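Local coordinates for trichothecene 15-O-acetyltransferase TRI3 (Fusarium sporotrichioides, PDB 3FOT), which acetylates the 15-hydroxyl of trichothecene intermediates, as part of the core gene cluster through which the fungus makes mycotoxins such as T-2 toxin, at residues Pro302-Ala313 against Leu386-Lys394; Val373-Val383 against Ser509-Arg518. All blocks are in the same frame, centred on the assembly; numbering follows the deposited sequence.

Interaction 1: Pro302-Ala313 against Leu386-Lys394; sequences PGFTISHLTQAA and LESACRNIK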
loop_
_atom_site.group_PDB
_atom_site.type_symbol
_atom_site.label_atom_id
_atom_site.label_comp_id
_atom_site.label_asym_id
_atom_site.label_seq_id
_atom_site.Cartn_x
_atom_site.Cartn_y
_atom_site.Cartn_z
ATOM N N PRO A 302 1.171 -25.128 9.436
ATOM C CA PRO A 302 0.425 -24.622 8.280
ATOM C C PRO A 302 -0.634 -23.596 8.669
ATOM O O PRO A 302 -1.304 -23.730 9.705
ATOM C CB PRO A 302 -0.237 -25.891 7.707
ATOM C CG PRO A 302 0.607 -27.013 8.202
ATOM C CD PRO A 302 1.039 -26.590 9.575
ATOM N N GLY A 303 -0.786 -22.575 7.837
ATOM C CA GLY A 303 -1.780 -21.548 8.081
ATOM C C GLY A 303 -1.237 -20.414 8.937
ATOM O O GLY A 303 -1.853 -19.353 9.007
ATOM N N PHE A 304 -0.097 -20.631 9.587
ATOM C CA PHE A 304 0.580 -19.542 10.317
ATOM C C PHE A 304 1.693 -18.880 9.507
ATOM O O PHE A 304 2.393 -19.538 8.720
ATOM C CB PHE A 304 1.139 -20.043 11.629
ATOM C CG PHE A 304 0.095 -20.313 12.661
ATOM C CD1 PHE A 304 -0.401 -19.280 13.449
ATOM C CD2 PHE A 304 -0.399 -21.593 12.835
ATOM C CE1 PHE A 304 -1.369 -19.527 14.422
ATOM C CE2 PHE A 304 -1.358 -21.854 13.796
ATOM C CZ PHE A 304 -1.842 -20.815 14.590
ATOM N N THR A 305 1.865 -17.571 9.700
ATOM C CA THR A 305 2.817 -16.842 8.886
ATOM C C THR A 305 3.614 -15.865 9.731
ATOM O O THR A 305 3.258 -15.541 10.875
ATOM C CB THR A 305 2.111 -15.988 7.820
ATOM O OG1 THR A 305 1.382 -14.956 8.496
ATOM C CG2 THR A 305 1.147 -16.832 6.933
ATOM N N ILE A 306 4.682 -15.370 9.132
ATOM C CA ILE A 306 5.448 -14.294 9.734
ATOM C C ILE A 306 4.590 -13.044 9.972
ATOM O O ILE A 306 4.876 -12.274 10.880
ATOM C CB ILE A 306 6.710 -13.997 8.879
ATOM C CG1 ILE A 306 7.664 -13.042 9.585
ATOM C CG2 ILE A 306 6.352 -13.530 7.462
ATOM C CD1 ILE A 306 9.086 -13.019 8.965
ATOM N N SER A 307 3.529 -12.848 9.182
ATOM C CA SER A 307 2.606 -11.726 9.441
ATOM C C SER A 307 1.865 -11.884 10.792
ATOM O O SER A 307 1.673 -10.899 11.535
ATOM C CB SER A 307 1.581 -11.620 8.317
ATOM O OG SER A 307 2.162 -11.051 7.180
ATOM N N HIS A 308 1.441 -13.109 11.101
ATOM C CA HIS A 308 0.853 -13.402 12.418
ATOM C C HIS A 308 1.866 -13.095 13.507
ATOM O O HIS A 308 1.552 -12.445 14.501
ATOM C CB HIS A 308 0.439 -14.870 12.536
ATOM C CG HIS A 308 -0.654 -15.268 11.599
ATOM N ND1 HIS A 308 -0.610 -16.428 10.861
ATOM C CD2 HIS A 308 -1.828 -14.669 11.291
ATOM C CE1 HIS A 308 -1.712 -16.535 10.142
ATOM N NE2 HIS A 308 -2.468 -15.478 10.379
ATOM N N LEU A 309 3.087 -13.582 13.313
ATOM C CA LEU A 309 4.142 -13.400 14.312
ATOM C C LEU A 309 4.442 -11.923 14.523
ATOM O O LEU A 309 4.665 -11.484 15.648
ATOM C CB LEU A 309 5.414 -14.136 13.896
ATOM C CG LEU A 309 6.502 -13.980 14.974
ATOM C CD1 LEU A 309 6.098 -14.738 16.259
ATOM C CD2 LEU A 309 7.871 -14.434 14.486
ATOM N N THR A 310 4.473 -11.162 13.428
ATOM C CA THR A 310 4.708 -9.729 13.550
ATOM C C THR A 310 3.597 -9.063 14.377
ATOM O O THR A 310 3.863 -8.235 15.241
ATOM C CB THR A 310 4.870 -9.040 12.172
ATOM O OG1 THR A 310 5.916 -9.702 11.455
ATOM C CG2 THR A 310 5.248 -7.587 12.332
ATOM N N GLN A 311 2.355 -9.407 14.082
ATOM C CA GLN A 311 1.244 -8.852 14.851
ATOM C C GLN A 311 1.350 -9.219 16.349
ATOM O O GLN A 311 1.039 -8.397 17.227
ATOM C CB GLN A 311 -0.094 -9.298 14.239
ATOM C CG GLN A 311 -1.329 -8.864 15.039
ATOM C CD GLN A 311 -1.587 -7.370 15.005
ATOM O OE1 GLN A 311 -2.431 -6.902 14.218
ATOM N NE2 GLN A 311 -0.889 -6.613 15.867
ATOM N N ALA A 312 1.773 -10.455 16.628
ATOM C CA ALA A 312 2.028 -10.906 17.989
ATOM C C ALA A 312 3.110 -10.042 18.679
ATOM O O ALA A 312 2.945 -9.597 19.828
ATOM C CB ALA A 312 2.440 -12.379 17.962
ATOM N N ALA A 313 4.210 -9.804 17.965
ATOM C CA ALA A 313 5.343 -9.066 18.500
ATOM C C ALA A 313 4.972 -7.592 18.761
ATOM O O ALA A 313 5.412 -6.977 19.756
ATOM C CB ALA A 313 6.531 -9.185 17.533
ATOM N N LEU A 386 4.375 -15.466 22.495
ATOM C CA LEU A 386 4.207 -15.213 21.057
ATOM C C LEU A 386 3.298 -16.241 20.406
ATOM O O LEU A 386 2.437 -15.872 19.604
ATOM C CB LEU A 386 5.571 -15.166 20.354
ATOM C CG LEU A 386 6.389 -13.928 20.686
ATOM C CD1 LEU A 386 7.867 -14.232 20.415
ATOM C CD2 LEU A 386 5.910 -12.704 19.854
ATOM N N GLU A 387 3.484 -17.519 20.746
ATOM C CA GLU A 387 2.636 -18.592 20.209
ATOM C C GLU A 387 1.165 -18.370 20.577
ATOM O O GLU A 387 0.279 -18.506 19.729
ATOM C CB GLU A 387 3.116 -19.969 20.683
ATOM C CG GLU A 387 4.404 -20.420 20.017
ATOM C CD GLU A 387 4.741 -21.873 20.262
ATOM O OE1 GLU A 387 5.916 -22.241 20.097
ATOM O OE2 GLU A 387 3.831 -22.658 20.582
ATOM N N SER A 388 0.909 -18.022 21.833
ATOM C CA SER A 388 -0.471 -17.776 22.316
ATOM C C SER A 388 -1.113 -16.659 21.504
ATOM O O SER A 388 -2.248 -16.775 21.011
ATOM C CB SER A 388 -0.420 -17.355 23.796
ATOM O OG SER A 388 -1.711 -17.085 24.318
ATOM N N ALA A 389 -0.379 -15.553 21.385
ATOM C CA ALA A 389 -0.866 -14.404 20.639
ATOM C C ALA A 389 -1.131 -14.764 19.171
ATOM O O ALA A 389 -2.192 -14.425 18.645
ATOM C CB ALA A 389 0.083 -13.260 20.755
ATOM N N CYS A 390 -0.193 -15.466 18.527
ATOM C CA CYS A 390 -0.400 -15.928 17.133
ATOM C C CYS A 390 -1.662 -16.764 16.969
ATOM O O CYS A 390 -2.376 -16.611 15.992
ATOM C CB CYS A 390 0.772 -16.750 16.618
ATOM S SG CYS A 390 2.275 -15.791 16.313
ATOM N N ARG A 391 -1.931 -17.663 17.914
ATOM C CA ARG A 391 -3.128 -18.506 17.823
ATOM C C ARG A 391 -4.413 -17.680 17.969
ATOM O O ARG A 391 -5.378 -17.926 17.245
ATOM C CB ARG A 391 -3.080 -19.645 18.850
ATOM C CG ARG A 391 -1.891 -20.587 18.660
ATOM C CD ARG A 391 -2.005 -21.893 19.482
ATOM N NE ARG A 391 -0.790 -22.717 19.354
ATOM C CZ ARG A 391 -0.488 -23.454 18.285
ATOM N NH1 ARG A 391 -1.307 -23.493 17.237
ATOM N NH2 ARG A 391 0.637 -24.159 18.257
ATOM N N ASN A 392 -4.396 -16.698 18.879
ATOM C CA ASN A 392 -5.470 -15.697 19.043
ATOM C C ASN A 392 -5.671 -14.885 17.751
ATOM O O ASN A 392 -6.799 -14.677 17.287
ATOM C CB ASN A 392 -5.151 -14.709 20.179
ATOM C CG ASN A 392 -5.530 -15.217 21.578
ATOM O OD1 ASN A 392 -6.603 -14.916 22.076
ATOM N ND2 ASN A 392 -4.628 -15.940 22.228
ATOM N N ILE A 393 -4.570 -14.411 17.176
ATOM C CA ILE A 393 -4.614 -13.655 15.922
ATOM C C ILE A 393 -5.218 -14.472 14.775
ATOM O O ILE A 393 -6.143 -14.014 14.092
ATOM C CB ILE A 393 -3.209 -13.119 15.547
ATOM C CG1 ILE A 393 -2.752 -12.103 16.585
ATOM C CG2 ILE A 393 -3.185 -12.462 14.109
ATOM C CD1 ILE A 393 -1.228 -12.032 16.734
ATOM N N LYS A 394 -4.709 -15.681 14.566
ATOM C CA LYS A 394 -5.193 -16.502 13.462
ATOM C C LYS A 394 -6.665 -16.847 13.647
ATOM O O LYS A 394 -7.431 -16.778 12.687
ATOM C CB LYS A 394 -4.347 -17.759 13.313
ATOM C CG LYS A 394 -4.837 -18.723 12.234
ATOM C CD LYS A 394 -3.884 -19.881 12.086
ATOM C CE LYS A 394 -4.292 -20.808 10.948
ATOM N NZ LYS A 394 -4.450 -20.071 9.648
#
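Lys394 lies flat over one face of the Phe304 ring and then turns to bond the carbonyl of Gly303, the residue before the phenylalanine. Its methylene chain runs about at right angles to the phenylalanine side chain, with CD 3.4 Å from the Phe304 ring centroid, a CH-pi contact over the face. The lysine is extended as far as CE and bends at its last torsion (chi4 55°), which brings NZ to Gly303 O at 2.8 Å. That ammonium comes from above the carbonyl plane. The same ring has Cys390 O at its edge, in plane, while Arg391 stands by CZ with its guanidinium almost perpendicular to the ring, the planes 86° apart.

Next to this pair, His308 and Ile393 slide past each other in opposite directions, CD2 of the imidazole meeting CG2 of the isoleucine at 3.8 Å, and Lys394 CB sits over a face of the imidazole. On the other branch, Ile393 CD1 pushes in under the helix backbone, 3.4 Å from Ala312 N, and also touches Gln311 CG.

At the centre of the apolar part, the Ala312 methyl is a knob in the hole made by Leu386, Ala389, Cys390 and Ile393, and its CB lies 3.8 Å from Ala389 CB. Cys390 SG fits against Leu309 CA, and Leu386 CD2 reaches Leu309 CD1 at 4.1 Å.

Thr305 is the N-cap of helix 306-321: OG1 accepts from His308 N, and Thr305 N donates in return to His308 ND1 at 3.0 Å. This capping box probably helps to hold the imidazole. With axes 8.4 Å apart at 115°, this is a steep helix crossing in which one knob, Ala312, fills a four-residue hole, flanked by a lysine–aromatic contact at the capped N-terminus.

Interaction 2: Val373-Val383 against Ser509-Arg518; sequences VSHKDEKELQV and SIVEFMLAFR
His375 is slotted between Glu512 and Phe513, and its imidazole can be followed outward atom by atom. CB meets Glu512 OE2 at 3.6 Å. CG lies close to Glu512 OE1, which is poised over the middle of the imidazole, and ND1 comes 3.3 Å from Glu512 CD. The carboxylate is stacked on this face, its plane only 10° from that of the ring; ND1 makes no hydrogen bond to it, because the angle is poor. CD2 lies near Glu512 OE1 and Ser509 OG. Over the opposite face lies Phe513, centroids 3.8 Å apart and planes 22° from parallel, a face-to-face stack in which His375 CE1 sits above the middle of the phenyl ring. His375 CE1 also has Ser509 O at its edge, in the imidazole plane, 3.2 Å away. At the far end, NE2 donates to Ser509 OG at 2.8 Å, in the plane of the imidazole and nearly straight (170°), which fixes how the ring is rotated.

Gln382 comes to the rim of Phe513. Its amide is almost perpendicular to the phenyl ring, with OE1 3.4 Å from Phe513 CD1, while NE2 donates back to Asp377 O in its own segment.

Lys379 reaches the carbonyls near the C-terminal end of helix 500-516. Extended until it bends at chi4, it brings NZ to Ala516 O at 2.7 Å and to Arg518 O, with a water as third partner that passes the link on to Leu515 O. Arg299 also donates to Arg518 O.

The bond from NE2 uses a proton there, and the acidic face over the imidazole would probably stabilise a positive charge on it. At the other end, an ammonium held by Ala516 O and Arg518 O would probably complement the partial negative charge near that helix end.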
loop_
_atom_site.group_PDB
_atom_site.type_symbol
_atom_site.label_atom_id
_atom_site.label_comp_id
_atom_site.label_asym_id
_atom_site.label_seq_id
_atom_site.Cartn_x
_atom_site.Cartn_y
_atom_site.Cartn_z
ATOM N N VAL A 373 5.271 -10.418 28.634
ATOM C CA VAL A 373 6.627 -10.905 28.875
ATOM C C VAL A 373 7.625 -9.798 28.580
ATOM O O VAL A 373 7.426 -8.988 27.677
ATOM C CB VAL A 373 6.993 -12.149 28.009
ATOM C CG1 VAL A 373 6.145 -13.339 28.390
ATOM C CG2 VAL A 373 6.860 -11.848 26.496
ATOM N N SER A 374 8.701 -9.757 29.341
ATOM C CA SER A 374 9.746 -8.799 29.056
ATOM C C SER A 374 10.804 -9.421 28.147
ATOM O O SER A 374 10.822 -10.629 27.915
ATOM C CB SER A 374 10.375 -8.299 30.331
ATOM O OG SER A 374 11.309 -9.235 30.743
ATOM N N HIS A 375 11.697 -8.581 27.623
ATOM C CA HIS A 375 12.789 -9.090 26.816
ATOM C C HIS A 375 13.810 -9.858 27.670
ATOM O O HIS A 375 14.599 -10.632 27.137
ATOM C CB HIS A 375 13.457 -7.929 26.084
ATOM C CG HIS A 375 12.622 -7.359 24.981
ATOM N ND1 HIS A 375 12.358 -8.055 23.822
ATOM C CD2 HIS A 375 12.034 -6.147 24.836
ATOM C CE1 HIS A 375 11.628 -7.304 23.014
ATOM N NE2 HIS A 375 11.423 -6.139 23.602
ATOM N N LYS A 376 13.770 -9.648 28.983
ATOM C CA LYS A 376 14.712 -10.302 29.904
ATOM C C LYS A 376 14.151 -11.620 30.443
ATOM O O LYS A 376 14.876 -12.381 31.095
ATOM C CB LYS A 376 15.061 -9.360 31.068
ATOM C CG LYS A 376 15.944 -8.166 30.662
ATOM C CD LYS A 376 15.762 -6.966 31.595
ATOM C CE LYS A 376 16.710 -5.812 31.205
ATOM N NZ LYS A 376 16.529 -4.599 32.077
ATOM N N ASP A 377 12.872 -11.896 30.184
ATOM C CA ASP A 377 12.286 -13.182 30.581
ATOM C C ASP A 377 12.904 -14.356 29.811
ATOM O O ASP A 377 13.457 -14.184 28.703
ATOM C CB ASP A 377 10.774 -13.193 30.407
ATOM C CG ASP A 377 10.050 -12.418 31.490
ATOM O OD1 ASP A 377 10.570 -12.316 32.635
ATOM O OD2 ASP A 377 8.943 -11.917 31.195
ATOM N N GLU A 378 12.801 -15.554 30.391
ATOM C CA GLU A 378 13.268 -16.765 29.738
ATOM C C GLU A 378 12.755 -16.836 28.307
ATOM O O GLU A 378 11.584 -16.517 28.041
ATOM C CB GLU A 378 12.794 -18.025 30.471
ATOM C CG GLU A 378 13.391 -18.249 31.859
ATOM C CD GLU A 378 14.885 -18.429 31.810
ATOM O OE1 GLU A 378 15.380 -19.129 30.895
ATOM O OE2 GLU A 378 15.566 -17.850 32.676
ATOM N N LYS A 379 13.626 -17.271 27.401
ATOM C CA LYS A 379 13.239 -17.452 25.984
ATOM C C LYS A 379 11.942 -18.255 25.843
ATOM O O LYS A 379 11.047 -17.851 25.115
ATOM C CB LYS A 379 14.351 -18.152 25.208
ATOM C CG LYS A 379 14.080 -18.251 23.718
ATOM C CD LYS A 379 15.163 -19.053 23.006
ATOM C CE LYS A 379 14.689 -19.514 21.638
ATOM N NZ LYS A 379 14.801 -18.376 20.679
ATOM N N GLU A 380 11.850 -19.391 26.541
ATOM C CA GLU A 380 10.667 -20.222 26.476
ATOM C C GLU A 380 9.402 -19.449 26.861
ATOM O O GLU A 380 8.342 -19.664 26.251
ATOM C CB GLU A 380 10.818 -21.509 27.328
ATOM C CG GLU A 380 9.546 -22.366 27.293
ATOM C CD GLU A 380 9.608 -23.618 28.176
ATOM O OE1 GLU A 380 10.729 -24.043 28.555
ATOM O OE2 GLU A 380 8.529 -24.169 28.484
ATOM N N LEU A 381 9.486 -18.550 27.851
ATOM C CA LEU A 381 8.306 -17.750 28.215
ATOM C C LEU A 381 7.873 -16.839 27.069
ATOM O O LEU A 381 6.680 -16.699 26.798
ATOM C CB LEU A 381 8.521 -16.929 29.486
ATOM C CG LEU A 381 8.713 -17.811 30.727
ATOM C CD1 LEU A 381 9.002 -16.910 31.920
ATOM C CD2 LEU A 381 7.518 -18.751 30.972
ATOM N N GLN A 382 8.863 -16.234 26.407
ATOM C CA GLN A 382 8.605 -15.326 25.280
ATOM C C GLN A 382 8.013 -16.080 24.098
ATOM O O GLN A 382 7.052 -15.622 23.498
ATOM C CB GLN A 382 9.891 -14.615 24.864
ATOM C CG GLN A 382 10.496 -13.745 25.979
ATOM C CD GLN A 382 11.641 -12.934 25.436
ATOM O OE1 GLN A 382 11.531 -12.375 24.338
ATOM N NE2 GLN A 382 12.752 -12.857 26.192
ATOM N N VAL A 383 8.580 -17.247 23.775
ATOM C CA VAL A 383 8.075 -18.096 22.697
ATOM C C VAL A 383 6.622 -18.485 22.965
ATOM O O VAL A 383 5.790 -18.413 22.065
ATOM C CB VAL A 383 8.976 -19.372 22.533
ATOM C CG1 VAL A 383 8.322 -20.479 21.678
ATOM C CG2 VAL A 383 10.328 -18.983 21.956
ATOM N N SER A 509 11.994 -3.146 19.662
ATOM C CA SER A 509 11.333 -4.077 20.582
ATOM C C SER A 509 10.577 -5.164 19.818
ATOM O O SER A 509 10.648 -6.360 20.157
ATOM C CB SER A 509 10.370 -3.310 21.513
ATOM O OG SER A 509 9.753 -4.221 22.442
ATOM N N ILE A 510 9.823 -4.742 18.800
ATOM C CA ILE A 510 9.090 -5.667 17.962
ATOM C C ILE A 510 10.063 -6.633 17.318
ATOM O O ILE A 510 9.851 -7.836 17.361
ATOM C CB ILE A 510 8.337 -4.932 16.828
ATOM C CG1 ILE A 510 7.242 -4.023 17.399
ATOM C CG2 ILE A 510 7.774 -5.926 15.817
ATOM C CD1 ILE A 510 6.830 -2.925 16.391
ATOM N N VAL A 511 11.130 -6.090 16.735
ATOM C CA VAL A 511 12.141 -6.931 16.052
ATOM C C VAL A 511 12.773 -7.948 17.015
ATOM O O VAL A 511 12.938 -9.131 16.670
ATOM C CB VAL A 511 13.229 -6.061 15.365
ATOM C CG1 VAL A 511 14.385 -6.925 14.866
ATOM C CG2 VAL A 511 12.630 -5.276 14.185
ATOM N N GLU A 512 13.134 -7.477 18.211
ATOM C CA GLU A 512 13.698 -8.354 19.228
ATOM C C GLU A 512 12.775 -9.535 19.565
ATOM O O GLU A 512 13.238 -10.678 19.681
ATOM C CB GLU A 512 14.071 -7.557 20.479
ATOM C CG GLU A 512 14.938 -8.356 21.449
ATOM C CD GLU A 512 15.381 -7.564 22.673
ATOM O OE1 GLU A 512 15.136 -6.329 22.716
ATOM O OE2 GLU A 512 15.970 -8.191 23.590
ATOM N N PHE A 513 11.476 -9.278 19.742
ATOM C CA PHE A 513 10.550 -10.393 20.002
ATOM C C PHE A 513 10.442 -11.363 18.825
ATOM O O PHE A 513 10.404 -12.571 19.023
ATOM C CB PHE A 513 9.153 -9.902 20.385
ATOM C CG PHE A 513 9.043 -9.377 21.791
ATOM C CD1 PHE A 513 9.410 -10.172 22.892
ATOM C CD2 PHE A 513 8.513 -8.095 22.022
ATOM C CE1 PHE A 513 9.266 -9.701 24.210
ATOM C CE2 PHE A 513 8.376 -7.610 23.344
ATOM C CZ PHE A 513 8.762 -8.414 24.432
ATOM N N MET A 514 10.371 -10.835 17.601
ATOM C CA MET A 514 10.386 -11.709 16.421
ATOM C C MET A 514 11.618 -12.617 16.410
ATOM O O MET A 514 11.523 -13.841 16.147
ATOM C CB MET A 514 10.310 -10.859 15.146
ATOM C CG MET A 514 8.919 -10.221 14.981
ATOM S SD MET A 514 8.905 -9.115 13.573
ATOM C CE MET A 514 8.931 -10.292 12.202
ATOM N N LEU A 515 12.771 -12.033 16.695
ATOM C CA LEU A 515 14.022 -12.773 16.663
ATOM C C LEU A 515 14.058 -13.822 17.760
ATOM O O LEU A 515 14.621 -14.913 17.584
ATOM C CB LEU A 515 15.224 -11.821 16.748
ATOM C CG LEU A 515 15.447 -11.003 15.471
ATOM C CD1 LEU A 515 16.469 -9.900 15.761
ATOM C CD2 LEU A 515 15.884 -11.903 14.284
ATOM N N ALA A 516 13.402 -13.507 18.867
ATOM C CA ALA A 516 13.326 -14.427 20.000
ATOM C C ALA A 516 12.561 -15.706 19.669
ATOM O O ALA A 516 12.690 -16.703 20.363
ATOM C CB ALA A 516 12.711 -13.704 21.241
ATOM N N PHE A 517 11.771 -15.681 18.603
ATOM C CA PHE A 517 10.961 -16.828 18.228
ATOM C C PHE A 517 11.796 -17.874 17.503
ATOM O O PHE A 517 11.334 -19.004 17.314
ATOM C CB PHE A 517 9.835 -16.371 17.302
ATOM C CG PHE A 517 8.636 -17.239 17.315
ATOM C CD1 PHE A 517 7.865 -17.351 18.476
ATOM C CD2 PHE A 517 8.206 -17.889 16.148
ATOM C CE1 PHE A 517 6.698 -18.120 18.489
ATOM C CE2 PHE A 517 7.043 -18.654 16.140
ATOM C CZ PHE A 517 6.273 -18.772 17.327
ATOM N N ARG A 518 13.006 -17.496 17.074
ATOM C CA ARG A 518 13.847 -18.379 16.266
ATOM C C ARG A 518 14.124 -19.668 17.028
ATOM O O ARG A 518 14.177 -19.672 18.263
ATOM C CB ARG A 518 15.158 -17.696 15.861
ATOM C CG ARG A 518 14.972 -16.644 14.789
ATOM C CD ARG A 518 16.285 -15.969 14.505
ATOM N NE ARG A 518 16.731 -15.223 15.681
ATOM C CZ ARG A 518 17.902 -14.603 15.784
ATOM N NH1 ARG A 518 18.766 -14.637 14.779
ATOM N NH2 ARG A 518 18.219 -13.959 16.895
HETATM O O HOH W 1 16.605 -16.800 19.306
#

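Overall arrangement
Both contacts use helix 379-401: interaction 2 takes its first turn and the loop before it, interaction 1 the middle. Their centres lie 14 Å apart, on the same side of the chain's centre. Along the sequence the segments alternate, 302-313, 373-383, 386-394 and 509-518, so the pairings cross. The two interactions also touch: Leu386 and Glu387 lie against Phe513 and Phe517, and Thr310 and Ala313 meet Met514 and Ile510. Helices 306-321, 379-401 and 500-516 therefore pack on one another, tying the chain's C-terminal helix to earlier parts of this BAHD-superfamily enzyme. The cluster lies away from His414, which binds 15-deacetylcalonectrin.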